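Local coordinates for acyl-coenzyme A oxidase acox-1.2 (Caenorhabditis elegans, PDB 5K3J), which catalyses the FAD-dependent desaturation of ascaroside-CoA side chains, the first step of peroxisomal beta-oxidation in the making of ascaroside pheromones, at residues 73-87 and 99-111. Sequence-based numbering, arbitrary orientation.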
loop_
_atom_site.group_PDB
_atom_site.type_symbol
_atom_site.label_atom_id
_atom_site.label_comp_id
_atom_site.label_asym_id
_atom_site.label_seq_id
_atom_site.Cartn_x
_atom_site.Cartn_y
_atom_site.Cartn_z
ATOM N N GLY A 73 -21.943 -0.415 11.193
ATOM C CA GLY A 73 -21.371 -1.573 11.851
ATOM C C GLY A 73 -22.178 -1.913 13.090
ATOM O O GLY A 73 -22.327 -3.077 13.446
ATOM N N THR A 74 -22.709 -0.881 13.737
ATOM C CA THR A 74 -23.514 -1.043 14.946
ATOM C C THR A 74 -24.938 -1.491 14.606
ATOM O O THR A 74 -25.519 -2.329 15.308
ATOM C CB THR A 74 -23.565 0.265 15.757
ATOM O OG1 THR A 74 -22.280 0.515 16.336
ATOM C CG2 THR A 74 -24.594 0.178 16.862
ATOM N N ARG A 75 -25.493 -0.927 13.533
ATOM C CA ARG A 75 -26.799 -1.349 13.036
ATOM C C ARG A 75 -26.764 -2.837 12.696
ATOM O O ARG A 75 -27.588 -3.612 13.183
ATOM C CB ARG A 75 -27.218 -0.543 11.800
ATOM C CG ARG A 75 -28.581 -0.954 11.235
ATOM C CD ARG A 75 -28.872 -0.298 9.896
ATOM N NE ARG A 75 -28.209 -0.981 8.791
ATOM C CZ ARG A 75 -28.700 -2.055 8.184
ATOM N NH1 ARG A 75 -29.852 -2.578 8.580
ATOM N NH2 ARG A 75 -28.039 -2.610 7.181
ATOM N N LYS A 76 -25.784 -3.231 11.886
ATOM C CA LYS A 76 -25.730 -4.579 11.342
ATOM C C LYS A 76 -25.377 -5.621 12.404
ATOM O O LYS A 76 -25.829 -6.760 12.322
ATOM C CB LYS A 76 -24.730 -4.634 10.189
ATOM C CG LYS A 76 -25.064 -5.688 9.143
ATOM C CD LYS A 76 -26.127 -5.196 8.169
ATOM C CE LYS A 76 -25.524 -4.486 6.969
ATOM N NZ LYS A 76 -24.726 -5.440 6.163
ATOM N N ILE A 77 -24.586 -5.236 13.405
ATOM C CA ILE A 77 -24.154 -6.183 14.440
ATOM C C ILE A 77 -25.271 -6.467 15.448
ATOM O O ILE A 77 -25.327 -7.551 16.037
ATOM C CB ILE A 77 -22.895 -5.675 15.198
ATOM C CG1 ILE A 77 -22.144 -6.837 15.852
ATOM C CG2 ILE A 77 -23.261 -4.623 16.227
ATOM C CD1 ILE A 77 -21.735 -7.920 14.872
ATOM N N SER A 78 -26.168 -5.502 15.633
ATOM C CA SER A 78 -27.277 -5.677 16.559
ATOM C C SER A 78 -28.366 -6.518 15.917
ATOM O O SER A 78 -29.032 -7.303 16.586
ATOM C CB SER A 78 -27.842 -4.323 17.000
ATOM O OG SER A 78 -28.549 -3.693 15.945
ATOM N N ILE A 79 -28.546 -6.346 14.612
ATOM C CA ILE A 79 -29.496 -7.160 13.863
ATOM C C ILE A 79 -28.971 -8.588 13.742
ATOM O O ILE A 79 -29.696 -9.553 13.996
ATOM C CB ILE A 79 -29.754 -6.596 12.454
ATOM C CG1 ILE A 79 -30.270 -5.161 12.537
ATOM C CG2 ILE A 79 -30.749 -7.470 11.711
ATOM C CD1 ILE A 79 -30.407 -4.493 11.195
ATOM N N LEU A 80 -27.703 -8.708 13.357
ATOM C CA LEU A 80 -27.055 -10.002 13.183
ATOM C C LEU A 80 -27.075 -10.825 14.465
ATOM O O LEU A 80 -27.231 -12.045 14.427
ATOM C CB LEU A 80 -25.615 -9.804 12.713
ATOM C CG LEU A 80 -24.810 -11.048 12.355
ATOM C CD1 LEU A 80 -25.462 -11.760 11.178
ATOM C CD2 LEU A 80 -23.364 -10.687 12.045
ATOM N N THR A 81 -26.913 -10.150 15.599
ATOM C CA THR A 81 -26.907 -10.817 16.896
ATOM C C THR A 81 -28.261 -11.470 17.173
ATOM O O THR A 81 -28.328 -12.557 17.749
ATOM C CB THR A 81 -26.552 -9.832 18.025
ATOM O OG1 THR A 81 -25.232 -9.319 17.804
ATOM C CG2 THR A 81 -26.599 -10.516 19.384
ATOM N N LYS A 82 -29.334 -10.815 16.742
ATOM C CA LYS A 82 -30.672 -11.380 16.877
ATOM C C LYS A 82 -30.814 -12.647 16.039
ATOM O O LYS A 82 -31.289 -13.674 16.524
ATOM C CB LYS A 82 -31.732 -10.356 16.470
ATOM C CG LYS A 82 -32.972 -10.969 15.840
ATOM C CD LYS A 82 -33.923 -9.917 15.305
ATOM C CE LYS A 82 -34.825 -10.512 14.238
ATOM N NZ LYS A 82 -35.318 -11.870 14.611
ATOM N N TYR A 83 -30.391 -12.570 14.781
ATOM C CA TYR A 83 -30.488 -13.705 13.869
ATOM C C TYR A 83 -29.375 -14.731 14.087
ATOM O O TYR A 83 -29.295 -15.719 13.358
ATOM C CB TYR A 83 -30.456 -13.230 12.413
ATOM C CG TYR A 83 -31.724 -12.552 11.931
ATOM C CD1 TYR A 83 -32.877 -13.288 11.681
ATOM C CD2 TYR A 83 -31.762 -11.182 11.701
ATOM C CE1 TYR A 83 -34.036 -12.677 11.233
ATOM C CE2 TYR A 83 -32.915 -10.561 11.250
ATOM C CZ TYR A 83 -34.048 -11.314 11.018
ATOM O OH TYR A 83 -35.197 -10.703 10.573
ATOM N N LEU A 84 -28.529 -14.509 15.091
ATOM C CA LEU A 84 -27.335 -15.337 15.270
ATOM C C LEU A 84 -27.657 -16.804 15.570
ATOM O O LEU A 84 -27.021 -17.703 15.019
ATOM C CB LEU A 84 -26.448 -14.770 16.384
ATOM C CG LEU A 84 -25.064 -15.415 16.504
ATOM C CD1 LEU A 84 -24.308 -15.271 15.202
ATOM C CD2 LEU A 84 -24.258 -14.819 17.651
ATOM N N ASN A 85 -28.637 -17.045 16.437
ATOM C CA ASN A 85 -28.974 -18.408 16.846
ATOM C C ASN A 85 -29.769 -19.173 15.796
ATOM O O ASN A 85 -29.865 -20.400 15.845
ATOM C CB ASN A 85 -29.749 -18.390 18.161
ATOM C CG ASN A 85 -28.850 -18.582 19.363
ATOM O OD1 ASN A 85 -27.643 -18.773 19.222
ATOM N ND2 ASN A 85 -29.433 -18.525 20.555
ATOM N N GLN A 86 -30.347 -18.441 14.852
ATOM C CA GLN A 86 -31.047 -19.066 13.741
ATOM C C GLN A 86 -30.044 -19.601 12.728
ATOM O O GLN A 86 -30.141 -20.738 12.262
ATOM C CB GLN A 86 -31.975 -18.074 13.043
ATOM C CG GLN A 86 -33.018 -17.416 13.910
ATOM C CD GLN A 86 -34.007 -16.627 13.074
ATOM O OE1 GLN A 86 -34.190 -16.899 11.885
ATOM N NE2 GLN A 86 -34.643 -15.640 13.689
ATOM N N LEU A 87 -29.069 -18.758 12.406
ATOM C CA LEU A 87 -28.205 -18.961 11.253
ATOM C C LEU A 87 -27.016 -19.880 11.507
ATOM O O LEU A 87 -26.601 -20.615 10.609
ATOM C CB LEU A 87 -27.704 -17.605 10.749
ATOM C CG LEU A 87 -28.791 -16.643 10.259
ATOM C CD1 LEU A 87 -28.281 -15.205 10.177
ATOM C CD2 LEU A 87 -29.338 -17.097 8.914
ATOM N N LEU A 99 -19.995 -15.791 8.904
ATOM C CA LEU A 99 -21.189 -14.966 9.015
ATOM C C LEU A 99 -20.852 -13.481 9.142
ATOM O O LEU A 99 -21.501 -12.636 8.527
ATOM C CB LEU A 99 -22.033 -15.418 10.207
ATOM C CG LEU A 99 -23.346 -14.664 10.388
ATOM C CD1 LEU A 99 -24.213 -14.855 9.165
ATOM C CD2 LEU A 99 -24.074 -15.126 11.639
ATOM N N HIS A 100 -19.826 -13.165 9.928
ATOM C CA HIS A 100 -19.463 -11.775 10.167
ATOM C C HIS A 100 -18.639 -11.199 9.017
ATOM O O HIS A 100 -18.832 -10.046 8.633
ATOM C CB HIS A 100 -18.705 -11.646 11.489
ATOM C CG HIS A 100 -19.577 -11.800 12.696
ATOM N ND1 HIS A 100 -19.933 -13.030 13.208
ATOM C CD2 HIS A 100 -20.180 -10.879 13.484
ATOM C CE1 HIS A 100 -20.712 -12.859 14.261
ATOM N NE2 HIS A 100 -20.876 -11.562 14.451
ATOM N N ARG A 101 -17.730 -11.999 8.461
ATOM C CA ARG A 101 -16.938 -11.550 7.317
ATOM C C ARG A 101 -17.840 -11.236 6.130
ATOM O O ARG A 101 -17.519 -10.378 5.311
ATOM C CB ARG A 101 -15.900 -12.596 6.903
ATOM C CG ARG A 101 -14.639 -12.643 7.758
ATOM C CD ARG A 101 -13.716 -13.754 7.269
ATOM N NE ARG A 101 -12.524 -13.922 8.095
ATOM C CZ ARG A 101 -11.886 -15.078 8.234
ATOM N NH1 ARG A 101 -12.343 -16.159 7.613
ATOM N NH2 ARG A 101 -10.805 -15.164 8.999
ATOM N N GLU A 102 -18.965 -11.939 6.038
ATOM C CA GLU A 102 -19.899 -11.714 4.946
ATOM C C GLU A 102 -20.896 -10.613 5.256
ATOM O O GLU A 102 -20.971 -9.624 4.533
ATOM C CB GLU A 102 -20.654 -12.997 4.595
ATOM C CG GLU A 102 -21.760 -12.762 3.575
ATOM C CD GLU A 102 -22.329 -14.053 3.017
ATOM O OE1 GLU A 102 -23.527 -14.330 3.246
ATOM O OE2 GLU A 102 -21.582 -14.791 2.340
ATOM N N VAL A 103 -21.669 -10.787 6.323
ATOM C CA VAL A 103 -22.708 -9.820 6.672
ATOM C C VAL A 103 -22.110 -8.477 7.087
ATOM O O VAL A 103 -22.396 -7.447 6.475
ATOM C CB VAL A 103 -23.607 -10.332 7.808
ATOM C CG1 VAL A 103 -24.635 -9.280 8.183
ATOM C CG2 VAL A 103 -24.290 -11.617 7.393
ATOM N N ILE A 104 -21.274 -8.482 8.121
ATOM C CA ILE A 104 -20.677 -7.237 8.600
ATOM C C ILE A 104 -19.590 -6.711 7.662
ATOM O O ILE A 104 -19.705 -5.614 7.113
ATOM C CB ILE A 104 -20.076 -7.400 10.013
ATOM C CG1 ILE A 104 -21.123 -7.949 10.988
ATOM C CG2 ILE A 104 -19.559 -6.066 10.527
ATOM C CD1 ILE A 104 -22.261 -6.987 11.301
ATOM N N GLY A 105 -18.531 -7.492 7.488
ATOM C CA GLY A 105 -17.418 -7.067 6.663
ATOM C C GLY A 105 -16.148 -6.906 7.472
ATOM O O GLY A 105 -16.056 -7.367 8.615
ATOM N N TYR A 106 -15.169 -6.232 6.883
ATOM C CA TYR A 106 -13.857 -6.125 7.494
ATOM C C TYR A 106 -13.622 -4.783 8.181
ATOM O O TYR A 106 -12.686 -4.648 8.967
ATOM C CB TYR A 106 -12.775 -6.343 6.444
ATOM C CG TYR A 106 -12.956 -7.563 5.573
ATOM C CD1 TYR A 106 -13.480 -8.750 6.080
ATOM C CD2 TYR A 106 -12.594 -7.527 4.234
ATOM C CE1 TYR A 106 -13.636 -9.862 5.268
ATOM C CE2 TYR A 106 -12.747 -8.628 3.424
ATOM C CZ TYR A 106 -13.268 -9.794 3.946
ATOM O OH TYR A 106 -13.427 -10.903 3.148
ATOM N N GLU A 107 -14.473 -3.800 7.902
ATOM C CA GLU A 107 -14.191 -2.424 8.301
ATOM C C GLU A 107 -14.456 -2.127 9.778
ATOM O O GLU A 107 -14.157 -1.031 10.253
ATOM C CB GLU A 107 -14.990 -1.462 7.427
ATOM C CG GLU A 107 -14.863 -1.772 5.949
ATOM C CD GLU A 107 -15.187 -0.582 5.075
ATOM O OE1 GLU A 107 -15.122 0.560 5.578
ATOM O OE2 GLU A 107 -15.502 -0.791 3.884
ATOM N N GLY A 108 -15.009 -3.094 10.504
ATOM C CA GLY A 108 -15.125 -2.980 11.947
ATOM C C GLY A 108 -16.544 -2.965 12.481
ATOM O O GLY A 108 -17.479 -2.552 11.792
ATOM N N HIS A 109 -16.690 -3.416 13.724
ATOM C CA HIS A 109 -17.978 -3.453 14.408
ATOM C C HIS A 109 -17.733 -3.501 15.920
ATOM O O HIS A 109 -16.636 -3.856 16.355
ATOM C CB HIS A 109 -18.800 -4.655 13.938
ATOM C CG HIS A 109 -18.145 -5.976 14.201
ATOM N ND1 HIS A 109 -18.392 -6.715 15.339
ATOM C CD2 HIS A 109 -17.253 -6.689 13.475
ATOM C CE1 HIS A 109 -17.682 -7.828 15.298
ATOM N NE2 HIS A 109 -16.981 -7.837 14.180
ATOM N N PRO A 110 -18.746 -3.134 16.725
ATOM C CA PRO A 110 -18.587 -3.057 18.184
ATOM C C PRO A 110 -18.026 -4.313 18.862
ATOM O O PRO A 110 -17.539 -4.211 19.986
ATOM C CB PRO A 110 -20.018 -2.791 18.665
ATOM C CG PRO A 110 -20.635 -2.043 17.558
ATOM C CD PRO A 110 -20.066 -2.634 16.299
ATOM N N PHE A 111 -18.078 -5.462 18.194
ATOM C CA PHE A 111 -17.710 -6.730 18.826
ATOM C C PHE A 111 -16.463 -7.400 18.253
ATOM O O PHE A 111 -16.182 -8.556 18.573
ATOM C CB PHE A 111 -18.881 -7.713 18.741
ATOM C CG PHE A 111 -19.955 -7.467 19.756
ATOM C CD1 PHE A 111 -19.751 -7.759 21.091
ATOM C CD2 PHE A 111 -21.181 -6.956 19.366
ATOM C CE1 PHE A 111 -20.754 -7.534 22.019
ATOM C CE2 PHE A 111 -22.180 -6.732 20.284
ATOM C CZ PHE A 111 -21.965 -7.021 21.617
#
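Apolar packing centres on Leu80 and Ile77, which point from helix 66-82 toward the chain of 99-111. The two methyls of Leu80 part company: CD1 lies 3.7 Å from Leu99 CD2 and also touches Val103, while CD2 turns to Ile104 and His100. Leu84 extends the row, its CD1 3.6 Å from Leu99 CD2. Ile77 CG1 stands anti to the backbone N (chi1 -158°), which leaves CG2 alongside the Pro110 ring; Ile77 CD1 lies 3.7 Å from Ile104 CD1.

Around the imidazole of His100, Leu80 CD2 sits over one face, 3.7 Å from the ring centroid and 24° off the normal, a CH-pi contact, and Ile77 CD1 meets the edge near the ring plane. Ile77 CG1 likewise approaches the edge of Phe111, 3.6 Å from its CD2.

Two helices of the N-terminal helical domain of the acyl-CoA oxidase fold, 66-82 and 93-103, pack here, with helix 84-87 in their connection; the axes of 73-82 and 99-103 approach to 11.3 Å, with 135° between their N-to-C directions. The loop after helix 93-103 carries the His109 side chain to about 6 Å from the bound ascaroside-CoA.

Polar contact across the pair comes from Lys76, whose bent chain places NZ in a hydrogen bond to Val103 O (3.1 Å), approaching from above the carbonyl plane and not along a lone pair. The same ammonium also bonds Leu55 O and forms a salt bridge with Asp57, while Arg616 is a second donor to Val103 O.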